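Local coordinates for electron transfer flavoprotein, beta subunit (Thermotoga maritima, PDB 7KOE) that probably carries electrons in the cell as the beta subunit of an electron transfer flavoprotein and binds flavin-adenine dinucleotide, at residues V16-V21 / V67-M72; E91-S96 / E217-T222; D127-G132 / P190-I195. All blocks are in the same frame, centred on the assembly; numbering follows the deposited sequence.

Contact 1 (V16-V21 / V67-M72); sequences VCIKQV and VYVITM. With FAD (flavin-adenine dinucleotide), chain I.
Val69 chi1 of 51° puts CG1 between the backbone N and the carbonyl carbon and leaves CG2 anti to the N, reaching Val16 and Ile18: Val69 CG2 lies 3.3 Å from Val16 O and 3.7 Å from Ile18 CG1. On the other face of the sheet Cys17 turns SG anti to its carbonyl carbon (chi1 -45°), and Cys17 SG lies 3.7 Å from Ile70 CG2. Between these layers the parallel strands are laced by backbone bonds: Val16 N to Tyr68 O, Ile70 N to Val16 O, and Ile18 N to Ile70 O at 3.1 Å, the last nearly along the C=O axis. At Ile18 and Lys19 the strand 13-22 is interrupted, and the adenine of FAD lies beside the place where the two chains part. Met72 grips its edge with two backbone bonds, N to FAD N1A at 3.0 Å and O from FAD N6A at 2.6 Å. Lys19 stretches its methylenes over an adenine face, CD 3.4 Å from FAD N7A, while NZ makes a salt bridge with Asp137 and lies 3.6 Å from FAD O1P. With alanine in place of Lys19, the methylenes over the adenine would go, and Asp137 would probably lose its charged partner. Met72 offers one donor and one acceptor, matched to a ring nitrogen and an amino group, which is consistent with main-chain recognition of adenine at this edge.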
loop_
_atom_site.group_PDB
_atom_site.type_symbol
_atom_site.label_atom_id
_atom_site.label_comp_id
_atom_site.label_asym_id
_atom_site.label_seq_id
_atom_site.Cartn_x
_atom_site.Cartn_y
_atom_site.Cartn_z
ATOM N N VAL A 16 -20.100 -31.617 -34.144
ATOM C CA VAL A 16 -20.712 -31.014 -32.972
ATOM C C VAL A 16 -19.862 -29.824 -32.564
ATOM O O VAL A 16 -18.763 -29.992 -32.032
ATOM C CB VAL A 16 -20.849 -32.014 -31.821
ATOM C CG1 VAL A 16 -21.687 -31.422 -30.720
ATOM C CG2 VAL A 16 -21.458 -33.272 -32.322
ATOM N N CYS A 17 -20.354 -28.619 -32.807
ATOM C CA CYS A 17 -19.664 -27.425 -32.341
ATOM C C CYS A 17 -19.990 -27.230 -30.869
ATOM O O CYS A 17 -21.132 -26.927 -30.523
ATOM C CB CYS A 17 -20.077 -26.212 -33.165
ATOM S SG CYS A 17 -20.106 -26.507 -34.940
ATOM N N ILE A 18 -19.001 -27.420 -29.999
ATOM C CA ILE A 18 -19.171 -27.201 -28.570
ATOM C C ILE A 18 -18.325 -26.008 -28.153
ATOM O O ILE A 18 -17.358 -25.631 -28.817
ATOM C CB ILE A 18 -18.818 -28.443 -27.725
ATOM C CG1 ILE A 18 -17.310 -28.669 -27.686
ATOM C CG2 ILE A 18 -19.513 -29.667 -28.260
ATOM C CD1 ILE A 18 -16.874 -29.661 -26.658
ATOM N N LYS A 19 -18.711 -25.396 -27.040
ATOM C CA LYS A 19 -18.027 -24.219 -26.532
ATOM C C LYS A 19 -17.663 -24.434 -25.075
ATOM O O LYS A 19 -18.501 -24.869 -24.281
ATOM C CB LYS A 19 -18.893 -22.971 -26.673
ATOM C CG LYS A 19 -18.137 -21.682 -26.455
ATOM C CD LYS A 19 -19.071 -20.554 -26.124
ATOM C CE LYS A 19 -18.320 -19.310 -25.730
ATOM N NZ LYS A 19 -19.228 -18.327 -25.099
ATOM N N GLN A 20 -16.421 -24.122 -24.726
ATOM C CA GLN A 20 -16.001 -24.176 -23.336
ATOM C C GLN A 20 -16.544 -22.966 -22.595
ATOM O O GLN A 20 -16.240 -21.824 -22.946
ATOM C CB GLN A 20 -14.485 -24.230 -23.238
ATOM C CG GLN A 20 -14.002 -24.718 -21.905
ATOM C CD GLN A 20 -12.567 -24.365 -21.649
ATOM O OE1 GLN A 20 -12.090 -23.319 -22.079
ATOM N NE2 GLN A 20 -11.863 -25.237 -20.944
ATOM N N VAL A 21 -17.345 -23.218 -21.570
ATOM C CA VAL A 21 -18.103 -22.185 -20.875
ATOM C C VAL A 21 -17.710 -22.271 -19.405
ATOM O O VAL A 21 -17.500 -23.382 -18.904
ATOM C CB VAL A 21 -19.611 -22.389 -21.108
ATOM C CG1 VAL A 21 -20.466 -21.546 -20.189
ATOM C CG2 VAL A 21 -19.959 -22.096 -22.546
ATOM N N VAL A 67 -18.542 -38.966 -35.931
ATOM C CA VAL A 67 -18.793 -37.684 -35.287
ATOM C C VAL A 67 -17.472 -36.989 -34.995
ATOM O O VAL A 67 -16.579 -37.567 -34.370
ATOM C CB VAL A 67 -19.607 -37.860 -34.002
ATOM C CG1 VAL A 67 -20.036 -36.516 -33.511
ATOM C CG2 VAL A 67 -20.809 -38.729 -34.256
ATOM N N TYR A 68 -17.350 -35.747 -35.445
ATOM C CA TYR A 68 -16.269 -34.857 -35.060
ATOM C C TYR A 68 -16.822 -33.833 -34.086
ATOM O O TYR A 68 -18.030 -33.598 -34.047
ATOM C CB TYR A 68 -15.673 -34.139 -36.269
ATOM C CG TYR A 68 -14.589 -34.900 -36.986
ATOM C CD1 TYR A 68 -14.773 -36.221 -37.366
ATOM C CD2 TYR A 68 -13.384 -34.289 -37.297
ATOM C CE1 TYR A 68 -13.785 -36.915 -38.026
ATOM C CE2 TYR A 68 -12.391 -34.973 -37.961
ATOM C CZ TYR A 68 -12.597 -36.287 -38.322
ATOM O OH TYR A 68 -11.609 -36.977 -38.981
ATOM N N VAL A 69 -15.947 -33.230 -33.294
ATOM C CA VAL A 69 -16.321 -32.147 -32.393
ATOM C C VAL A 69 -15.300 -31.030 -32.556
ATOM O O VAL A 69 -14.096 -31.288 -32.622
ATOM C CB VAL A 69 -16.462 -32.642 -30.935
ATOM C CG1 VAL A 69 -15.261 -33.408 -30.474
ATOM C CG2 VAL A 69 -16.709 -31.503 -29.984
ATOM N N ILE A 70 -15.782 -29.800 -32.696
ATOM C CA ILE A 70 -14.934 -28.671 -33.048
ATOM C C ILE A 70 -15.165 -27.546 -32.047
ATOM O O ILE A 70 -16.288 -27.334 -31.577
ATOM C CB ILE A 70 -15.188 -28.226 -34.508
ATOM C CG1 ILE A 70 -14.237 -27.113 -34.942
ATOM C CG2 ILE A 70 -16.631 -27.829 -34.738
ATOM C CD1 ILE A 70 -14.376 -26.746 -36.383
ATOM N N THR A 71 -14.086 -26.867 -31.669
ATOM C CA THR A 71 -14.159 -25.735 -30.760
ATOM C C THR A 71 -13.203 -24.657 -31.231
ATOM O O THR A 71 -12.024 -24.928 -31.464
ATOM C CB THR A 71 -13.815 -26.138 -29.324
ATOM O OG1 THR A 71 -14.636 -27.237 -28.930
ATOM C CG2 THR A 71 -14.054 -24.986 -28.368
ATOM N N MET A 72 -13.718 -23.447 -31.380
ATOM C CA MET A 72 -12.908 -22.256 -31.594
ATOM C C MET A 72 -12.820 -21.554 -30.247
ATOM O O MET A 72 -13.778 -20.917 -29.806
ATOM C CB MET A 72 -13.525 -21.360 -32.660
ATOM C CG MET A 72 -12.767 -20.076 -32.905
ATOM S SD MET A 72 -13.851 -18.681 -33.233
ATOM C CE MET A 72 -14.121 -18.060 -31.580
HETATM P PA FAD I . -23.973 -19.207 -28.758
HETATM O O1A FAD I . -25.282 -18.922 -28.107
HETATM O O2A FAD I . -23.756 -18.755 -30.160
HETATM O O5B FAD I . -23.663 -20.772 -28.663
HETATM C C5B FAD I . -24.505 -21.669 -29.420
HETATM C C4B FAD I . -23.731 -22.920 -29.751
HETATM O O4B FAD I . -22.767 -22.625 -30.792
HETATM C C3B FAD I . -22.884 -23.518 -28.626
HETATM O O3B FAD I . -23.654 -24.348 -27.769
HETATM C C2B FAD I . -21.881 -24.337 -29.439
HETATM O O2B FAD I . -22.422 -25.555 -29.898
HETATM C C1B FAD I . -21.596 -23.385 -30.595
HETATM N N9A FAD I . -20.504 -22.475 -30.307
HETATM C C8A FAD I . -20.560 -21.285 -29.639
HETATM N N7A FAD I . -19.387 -20.707 -29.534
HETATM C C5A FAD I . -18.511 -21.578 -30.169
HETATM C C6A FAD I . -17.124 -21.539 -30.394
HETATM N N6A FAD I . -16.335 -20.550 -29.986
HETATM N N1A FAD I . -16.573 -22.582 -31.058
HETATM C C2A FAD I . -17.371 -23.577 -31.463
HETATM N N3A FAD I . -18.683 -23.718 -31.310
HETATM C C4A FAD I . -19.195 -22.671 -30.647
HETATM N N1 FAD I . -21.217 -11.922 -29.598
HETATM C C2 FAD I . -22.219 -11.517 -30.405
HETATM O O2 FAD I . -22.262 -11.869 -31.581
HETATM N N3 FAD I . -23.217 -10.715 -29.963
HETATM C C4 FAD I . -23.266 -10.265 -28.669
HETATM O O4 FAD I . -24.184 -9.545 -28.312
HETATM C C4X FAD I . -22.242 -10.660 -27.797
HETATM N N5 FAD I . -22.276 -10.238 -26.561
HETATM C C5X FAD I . -21.262 -10.637 -25.732
HETATM C C6 FAD I . -21.277 -10.190 -24.400
HETATM C C7 FAD I . -20.292 -10.547 -23.514
HETATM C C7M FAD I . -20.338 -10.048 -22.092
HETATM C C8 FAD I . -19.239 -11.386 -23.946
HETATM C C8M FAD I . -18.148 -11.793 -22.991
HETATM C C9 FAD I . -19.214 -11.834 -25.250
HETATM C C9A FAD I . -20.215 -11.472 -26.165
HETATM N N10 FAD I . -20.218 -11.903 -27.487
HETATM C C10 FAD I . -21.224 -11.514 -28.348
HETATM C "C1'" FAD I . -19.138 -12.779 -27.974
HETATM C "C2'" FAD I . -19.664 -14.107 -28.482
HETATM O "O2'" FAD I . -19.996 -14.945 -27.386
HETATM C "C3'" FAD I . -18.624 -14.822 -29.346
HETATM O "O3'" FAD I . -18.606 -14.222 -30.634
HETATM C "C4'" FAD I . -18.873 -16.326 -29.481
HETATM O "O4'" FAD I . -18.226 -16.831 -30.650
HETATM C "C5'" FAD I . -20.343 -16.664 -29.547
HETATM O "O5'" FAD I . -20.745 -17.322 -28.317
HETATM P P FAD I . -22.231 -17.102 -27.770
HETATM O O1P FAD I . -22.171 -16.644 -26.352
HETATM O O2P FAD I . -22.951 -16.250 -28.757
HETATM O O3P FAD I . -22.817 -18.586 -27.844
#

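Contact 2 (E91-S96 / E217-T222); sequences EAVHLS and EPIVWT
Val93 and Trp221 form the tight side of this contact. Val93 CG1 lies 3.6 Å from Trp221 CE3 and equally near CZ3, while its CG2 branch stands over one face of the indole. Leu95 reaches the same ring differently: its CD2 comes to the edge, near the ring plane, 4.1 Å from Trp221 CE3. Trp221 carries CG anti to its carbonyl carbon (chi1 -74°), and with chi2 at -23° the six-membered ring turns back toward Val93. Ile119 of helix 105-119 also touches the indole, and Lys118 makes a cation-pi contact with it. Beneath these side chains the backbones pair in parallel: Ile219 N bonds to Ala92 O, His94 N to Ile219 O at 2.6 Å, and Trp221 N to His94 O at 2.7 Å. The short strand 219-220 is thereby added beside strand 91-95, whose other neighbour is strand 66-72, and extends the parallel part of the alpha/beta sheet at this flank. Pairing fades toward the end, where Ser96 N to Trp221 O is a weak bond, and Thr222 takes the N-cap position of helix 223-226, its OG1 bonded to Asp225. On the face opposite Trp221, Ala92 CB and Pro218 CB still meet closely, at 3.8 Å, near helix 78-85. Farther along, the contact opens to solvent: exposed Val220 meets Ser96 CB through CG1, 3.7 Å apart, and Ser96 CB in turn sits over the centre of the His94 ring. At the start of strand 91-95, the bent chain of Glu91 brings OE1 within 3.6 Å of the CD1 methyl of partly exposed Ile219, the same oxygen being hydrogen-bonded to Tyr216 OH.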
loop_
_atom_site.group_PDB
_atom_site.type_symbol
_atom_site.label_atom_id
_atom_site.label_comp_id
_atom_site.label_asym_id
_atom_site.label_seq_id
_atom_site.Cartn_x
_atom_site.Cartn_y
_atom_site.Cartn_z
ATOM N N GLU A 91 -13.295 -37.881 -33.402
ATOM C CA GLU A 91 -12.203 -36.927 -33.442
ATOM C C GLU A 91 -12.623 -35.606 -32.825
ATOM O O GLU A 91 -13.800 -35.251 -32.801
ATOM C CB GLU A 91 -11.713 -36.689 -34.873
ATOM C CG GLU A 91 -11.067 -37.894 -35.524
ATOM C CD GLU A 91 -9.739 -38.251 -34.899
ATOM O OE1 GLU A 91 -8.956 -37.327 -34.595
ATOM O OE2 GLU A 91 -9.475 -39.456 -34.711
ATOM N N ALA A 92 -11.632 -34.884 -32.323
ATOM C CA ALA A 92 -11.808 -33.528 -31.838
ATOM C C ALA A 92 -10.909 -32.601 -32.634
ATOM O O ALA A 92 -9.817 -32.987 -33.058
ATOM C CB ALA A 92 -11.492 -33.408 -30.351
ATOM N N VAL A 93 -11.376 -31.378 -32.842
ATOM C CA VAL A 93 -10.683 -30.404 -33.672
ATOM C C VAL A 93 -10.647 -29.088 -32.916
ATOM O O VAL A 93 -11.688 -28.595 -32.471
ATOM C CB VAL A 93 -11.369 -30.242 -35.042
ATOM C CG1 VAL A 93 -10.988 -28.937 -35.688
ATOM C CG2 VAL A 93 -11.011 -31.395 -35.951
ATOM N N HIS A 94 -9.458 -28.531 -32.752
ATOM C CA HIS A 94 -9.288 -27.272 -32.052
ATOM C C HIS A 94 -8.915 -26.183 -33.043
ATOM O O HIS A 94 -7.998 -26.357 -33.848
ATOM C CB HIS A 94 -8.218 -27.392 -30.972
ATOM C CG HIS A 94 -8.328 -26.355 -29.905
ATOM N ND1 HIS A 94 -7.392 -26.215 -28.906
ATOM C CD2 HIS A 94 -9.261 -25.402 -29.684
ATOM C CE1 HIS A 94 -7.744 -25.221 -28.114
ATOM N NE2 HIS A 94 -8.875 -24.710 -28.564
ATOM N N LEU A 95 -9.633 -25.071 -32.992
ATOM C CA LEU A 95 -9.284 -23.873 -33.744
ATOM C C LEU A 95 -8.659 -22.921 -32.735
ATOM O O LEU A 95 -9.322 -22.034 -32.201
ATOM C CB LEU A 95 -10.502 -23.266 -34.421
ATOM C CG LEU A 95 -11.429 -24.235 -35.149
ATOM C CD1 LEU A 95 -12.654 -23.498 -35.623
ATOM C CD2 LEU A 95 -10.717 -24.891 -36.311
ATOM N N SER A 96 -7.371 -23.112 -32.474
ATOM C CA SER A 96 -6.673 -22.377 -31.430
ATOM C C SER A 96 -5.701 -21.401 -32.067
ATOM O O SER A 96 -4.705 -21.816 -32.671
ATOM C CB SER A 96 -5.931 -23.320 -30.483
ATOM O OG SER A 96 -5.246 -22.581 -29.486
ATOM N N GLU A 217 -5.199 -36.158 -28.137
ATOM C CA GLU A 217 -4.783 -34.810 -28.479
ATOM C C GLU A 217 -5.648 -34.293 -29.613
ATOM O O GLU A 217 -5.610 -34.860 -30.717
ATOM C CB GLU A 217 -3.312 -34.785 -28.875
ATOM C CG GLU A 217 -2.371 -34.843 -27.691
ATOM C CD GLU A 217 -2.376 -33.562 -26.889
ATOM O OE1 GLU A 217 -2.576 -32.486 -27.488
ATOM O OE2 GLU A 217 -2.181 -33.632 -25.659
ATOM N N PRO A 218 -6.451 -33.255 -29.385
ATOM C CA PRO A 218 -7.277 -32.706 -30.462
ATOM C C PRO A 218 -6.438 -32.042 -31.540
ATOM O O PRO A 218 -5.380 -31.469 -31.275
ATOM C CB PRO A 218 -8.161 -31.685 -29.741
ATOM C CG PRO A 218 -7.439 -31.373 -28.490
ATOM C CD PRO A 218 -6.761 -32.632 -28.091
ATOM N N ILE A 219 -6.927 -32.140 -32.773
ATOM C CA ILE A 219 -6.229 -31.609 -33.938
ATOM C C ILE A 219 -6.304 -30.088 -33.885
ATOM O O ILE A 219 -7.381 -29.509 -34.049
ATOM C CB ILE A 219 -6.832 -32.146 -35.237
ATOM C CG1 ILE A 219 -7.007 -33.658 -35.149
ATOM C CG2 ILE A 219 -5.950 -31.798 -36.409
ATOM C CD1 ILE A 219 -7.923 -34.216 -36.198
ATOM N N VAL A 220 -5.173 -29.437 -33.656
ATOM C CA VAL A 220 -5.134 -27.985 -33.537
ATOM C C VAL A 220 -4.906 -27.377 -34.911
ATOM O O VAL A 220 -3.968 -27.757 -35.622
ATOM C CB VAL A 220 -4.044 -27.542 -32.551
ATOM C CG1 VAL A 220 -4.175 -26.065 -32.260
ATOM C CG2 VAL A 220 -4.146 -28.338 -31.275
ATOM N N TRP A 221 -5.760 -26.427 -35.284
ATOM C CA TRP A 221 -5.660 -25.719 -36.553
ATOM C C TRP A 221 -5.605 -24.226 -36.276
ATOM O O TRP A 221 -6.500 -23.679 -35.624
ATOM C CB TRP A 221 -6.842 -26.050 -37.462
ATOM C CG TRP A 221 -6.772 -27.405 -38.061
ATOM C CD1 TRP A 221 -5.659 -28.160 -38.248
ATOM C CD2 TRP A 221 -7.867 -28.176 -38.556
ATOM N NE1 TRP A 221 -5.990 -29.357 -38.828
ATOM C CE2 TRP A 221 -7.343 -29.389 -39.027
ATOM C CE3 TRP A 221 -9.240 -27.955 -38.648
ATOM C CZ2 TRP A 221 -8.145 -30.382 -39.579
ATOM C CZ3 TRP A 221 -10.033 -28.938 -39.193
ATOM C CH2 TRP A 221 -9.485 -30.136 -39.652
ATOM N N THR A 222 -4.555 -23.572 -36.760
ATOM C CA THR A 222 -4.416 -22.133 -36.631
ATOM C C THR A 222 -5.116 -21.443 -37.798
ATOM O O THR A 222 -5.812 -22.072 -38.597
ATOM C CB THR A 222 -2.941 -21.745 -36.557
ATOM O OG1 THR A 222 -2.226 -22.394 -37.615
ATOM C CG2 THR A 222 -2.346 -22.159 -35.226
#

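Contact 3 (D127-G132 / P190-I195); sequences DLILTG and PAVLTI. With FAD (flavin-adenine dinucleotide), chain I.
Peptide groups are the flat units that Ile129 and Ala191 bring together: Ile129 N lies in the plane of the Ala191 carbonyl, 3.0 Å from Ala191 O. Two residues on, the Thr131 N-H instead comes to Leu193 O from above the carbonyl plane, 51° out of it. Ile195 N bonds to Thr131 O at 2.9 Å, tilted from the plane by less. At the opening end, after a cis peptide bond to Pro190, Ala191 N makes a weak bond to Asp127 O. On one face of the paired strands Leu130 and Leu193 lie side by side, CD2 of the first 3.7 Å from CB of the second, while Leu128 brings CD1 across to Leu193 CG; helix 47-63 packs over Leu128, Leu130 and Ile195. On the other face Ile129 and Val192 run alongside each other, with Ile129 CB and Val192 CG2 3.8 Å apart. Farther along this face stand two threonines. Thr131 has chi1 at 73°, with OG1 between its backbone N and carbonyl carbon, where it bonds to Gly132 O and lies 3.1 Å from Thr194 OG1. Gly132 then meets the cofactor and lies close against the ribose: its N donates to FAD O2B at 3.2 Å and weakly to FAD O3B. A ribose hydroxyl approached by a glycine N-H at the C-terminal end of a parallel strand is consistent with the nucleotide-binding alpha/beta fold of the HUP clan, to which this domain belongs.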
loop_
_atom_site.group_PDB
_atom_site.type_symbol
_atom_site.label_atom_id
_atom_site.label_comp_id
_atom_site.label_asym_id
_atom_site.label_seq_id
_atom_site.Cartn_x
_atom_site.Cartn_y
_atom_site.Cartn_z
ATOM N N ASP A 127 -23.269 -34.252 -42.886
ATOM C CA ASP A 127 -24.695 -34.533 -42.952
ATOM C C ASP A 127 -25.492 -33.865 -41.847
ATOM O O ASP A 127 -26.711 -33.727 -41.988
ATOM C CB ASP A 127 -24.939 -36.042 -42.884
ATOM C CG ASP A 127 -24.467 -36.763 -44.123
ATOM O OD1 ASP A 127 -24.901 -37.913 -44.342
ATOM O OD2 ASP A 127 -23.662 -36.183 -44.877
ATOM N N LEU A 128 -24.848 -33.451 -40.759
ATOM C CA LEU A 128 -25.566 -32.903 -39.616
ATOM C C LEU A 128 -24.598 -32.105 -38.762
ATOM O O LEU A 128 -23.508 -32.584 -38.457
ATOM C CB LEU A 128 -26.206 -34.016 -38.783
ATOM C CG LEU A 128 -27.275 -33.622 -37.771
ATOM C CD1 LEU A 128 -28.225 -32.603 -38.351
ATOM C CD2 LEU A 128 -28.035 -34.848 -37.338
ATOM N N ILE A 129 -24.995 -30.900 -38.376
ATOM C CA ILE A 129 -24.207 -30.066 -37.481
ATOM C C ILE A 129 -25.026 -29.836 -36.222
ATOM O O ILE A 129 -26.125 -29.276 -36.285
ATOM C CB ILE A 129 -23.813 -28.736 -38.133
ATOM C CG1 ILE A 129 -22.822 -28.983 -39.263
ATOM C CG2 ILE A 129 -23.220 -27.797 -37.104
ATOM C CD1 ILE A 129 -22.410 -27.739 -39.986
ATOM N N LEU A 130 -24.504 -30.271 -35.085
ATOM C CA LEU A 130 -25.198 -30.141 -33.814
ATOM C C LEU A 130 -24.549 -29.033 -33.003
ATOM O O LEU A 130 -23.366 -29.115 -32.674
ATOM C CB LEU A 130 -25.159 -31.451 -33.035
ATOM C CG LEU A 130 -25.590 -32.710 -33.770
ATOM C CD1 LEU A 130 -25.431 -33.902 -32.876
ATOM C CD2 LEU A 130 -27.015 -32.573 -34.168
ATOM N N THR A 131 -25.312 -27.999 -32.689
ATOM C CA THR A 131 -24.881 -26.998 -31.730
ATOM C C THR A 131 -25.823 -27.028 -30.540
ATOM O O THR A 131 -26.800 -27.775 -30.510
ATOM C CB THR A 131 -24.840 -25.591 -32.344
ATOM O OG1 THR A 131 -26.173 -25.103 -32.518
ATOM C CG2 THR A 131 -24.135 -25.599 -33.684
ATOM N N GLY A 132 -25.519 -26.222 -29.553
ATOM C CA GLY A 132 -26.419 -26.052 -28.439
ATOM C C GLY A 132 -27.331 -24.872 -28.649
ATOM O O GLY A 132 -27.135 -24.071 -29.557
ATOM N N PRO A 190 -28.362 -32.203 -45.692
ATOM C CA PRO A 190 -27.611 -31.717 -44.529
ATOM C C PRO A 190 -28.279 -30.584 -43.762
ATOM O O PRO A 190 -28.681 -29.591 -44.358
ATOM C CB PRO A 190 -26.302 -31.222 -45.146
ATOM C CG PRO A 190 -26.295 -31.723 -46.549
ATOM C CD PRO A 190 -27.715 -31.789 -46.942
ATOM N N ALA A 191 -28.390 -30.752 -42.449
ATOM C CA ALA A 191 -29.081 -29.808 -41.589
ATOM C C ALA A 191 -28.158 -29.359 -40.470
ATOM O O ALA A 191 -27.141 -29.989 -40.186
ATOM C CB ALA A 191 -30.350 -30.419 -40.996
ATOM N N VAL A 192 -28.526 -28.254 -39.837
ATOM C CA VAL A 192 -27.808 -27.731 -38.684
ATOM C C VAL A 192 -28.799 -27.710 -37.531
ATOM O O VAL A 192 -29.679 -26.845 -37.467
ATOM C CB VAL A 192 -27.217 -26.343 -38.942
ATOM C CG1 VAL A 192 -26.606 -25.775 -37.674
ATOM C CG2 VAL A 192 -26.174 -26.424 -40.027
ATOM N N LEU A 193 -28.680 -28.672 -36.628
ATOM C CA LEU A 193 -29.558 -28.703 -35.476
ATOM C C LEU A 193 -29.058 -27.746 -34.404
ATOM O O LEU A 193 -27.954 -27.205 -34.475
ATOM C CB LEU A 193 -29.669 -30.116 -34.919
ATOM C CG LEU A 193 -30.496 -31.087 -35.753
ATOM C CD1 LEU A 193 -30.630 -32.420 -35.062
ATOM C CD2 LEU A 193 -31.843 -30.497 -35.976
ATOM N N THR A 194 -29.897 -27.531 -33.400
ATOM C CA THR A 194 -29.580 -26.628 -32.301
ATOM C C THR A 194 -30.349 -27.147 -31.096
ATOM O O THR A 194 -31.572 -27.005 -31.026
ATOM C CB THR A 194 -29.948 -25.190 -32.655
ATOM O OG1 THR A 194 -29.067 -24.711 -33.677
ATOM C CG2 THR A 194 -29.834 -24.282 -31.477
ATOM N N ILE A 195 -29.636 -27.777 -30.175
ATOM C CA ILE A 195 -30.218 -28.682 -29.192
ATOM C C ILE A 195 -30.436 -27.948 -27.878
ATOM O O ILE A 195 -29.583 -27.169 -27.440
ATOM C CB ILE A 195 -29.307 -29.908 -28.995
ATOM C CG1 ILE A 195 -28.832 -30.446 -30.344
ATOM C CG2 ILE A 195 -30.018 -30.987 -28.236
ATOM C CD1 ILE A 195 -29.920 -31.016 -31.200
HETATM P PA FAD I . -23.973 -19.207 -28.758
HETATM O O1A FAD I . -25.282 -18.922 -28.107
HETATM O O2A FAD I . -23.756 -18.755 -30.160
HETATM O O5B FAD I . -23.663 -20.772 -28.663
HETATM C C5B FAD I . -24.505 -21.669 -29.420
HETATM C C4B FAD I . -23.731 -22.920 -29.751
HETATM O O4B FAD I . -22.767 -22.625 -30.792
HETATM C C3B FAD I . -22.884 -23.518 -28.626
HETATM O O3B FAD I . -23.654 -24.348 -27.769
HETATM C C2B FAD I . -21.881 -24.337 -29.439
HETATM O O2B FAD I . -22.422 -25.555 -29.898
HETATM C C1B FAD I . -21.596 -23.385 -30.595
HETATM N N9A FAD I . -20.504 -22.475 -30.307
HETATM C C8A FAD I . -20.560 -21.285 -29.639
HETATM N N7A FAD I . -19.387 -20.707 -29.534
HETATM C C5A FAD I . -18.511 -21.578 -30.169
HETATM C C6A FAD I . -17.124 -21.539 -30.394
HETATM N N6A FAD I . -16.335 -20.550 -29.986
HETATM N N1A FAD I . -16.573 -22.582 -31.058
HETATM C C2A FAD I . -17.371 -23.577 -31.463
HETATM N N3A FAD I . -18.683 -23.718 -31.310
HETATM C C4A FAD I . -19.195 -22.671 -30.647
HETATM N N1 FAD I . -21.217 -11.922 -29.598
HETATM C C2 FAD I . -22.219 -11.517 -30.405
HETATM O O2 FAD I . -22.262 -11.869 -31.581
HETATM N N3 FAD I . -23.217 -10.715 -29.963
HETATM C C4 FAD I . -23.266 -10.265 -28.669
HETATM O O4 FAD I . -24.184 -9.545 -28.312
HETATM C C4X FAD I . -22.242 -10.660 -27.797
HETATM N N5 FAD I . -22.276 -10.238 -26.561
HETATM C C5X FAD I . -21.262 -10.637 -25.732
HETATM C C6 FAD I . -21.277 -10.190 -24.400
HETATM C C7 FAD I . -20.292 -10.547 -23.514
HETATM C C7M FAD I . -20.338 -10.048 -22.092
HETATM C C8 FAD I . -19.239 -11.386 -23.946
HETATM C C8M FAD I . -18.148 -11.793 -22.991
HETATM C C9 FAD I . -19.214 -11.834 -25.250
HETATM C C9A FAD I . -20.215 -11.472 -26.165
HETATM N N10 FAD I . -20.218 -11.903 -27.487
HETATM C C10 FAD I . -21.224 -11.514 -28.348
HETATM C "C1'" FAD I . -19.138 -12.779 -27.974
HETATM C "C2'" FAD I . -19.664 -14.107 -28.482
HETATM O "O2'" FAD I . -19.996 -14.945 -27.386
HETATM C "C3'" FAD I . -18.624 -14.822 -29.346
HETATM O "O3'" FAD I . -18.606 -14.222 -30.634
HETATM C "C4'" FAD I . -18.873 -16.326 -29.481
HETATM O "O4'" FAD I . -18.226 -16.831 -30.650
HETATM C "C5'" FAD I . -20.343 -16.664 -29.547
HETATM O "O5'" FAD I . -20.745 -17.322 -28.317
HETATM P P FAD I . -22.231 -17.102 -27.770
HETATM O O1P FAD I . -22.171 -16.644 -26.352
HETATM O O2P FAD I . -22.951 -16.250 -28.757
HETATM O O3P FAD I . -22.817 -18.586 -27.844
#

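How the contacts relate
All three contacts are parallel pairings within one mixed sheet, whose strands follow one another as 219-220, 91-95, 66-72, 13-22, 128-132 and 191-195. Contact 1 is central, about 10 Å from contact 2 and about 12 Å from contact 3 between centres, whereas the centres of contacts 2 and 3 lie about 20 Å apart and the two do not touch. Strands 66-72 and 91-95 join contacts 1 and 2; strands 13-22 and 128-132 join contacts 1 and 3. Along the chain contact 1 closes first, and contact 3 falls wholly between the segments of contact 2. Contacts 1 and 3 both touch FAD, so the cofactor lies against the ends of the inner strands, while contact 2 widens the sheet beyond strand 66-72.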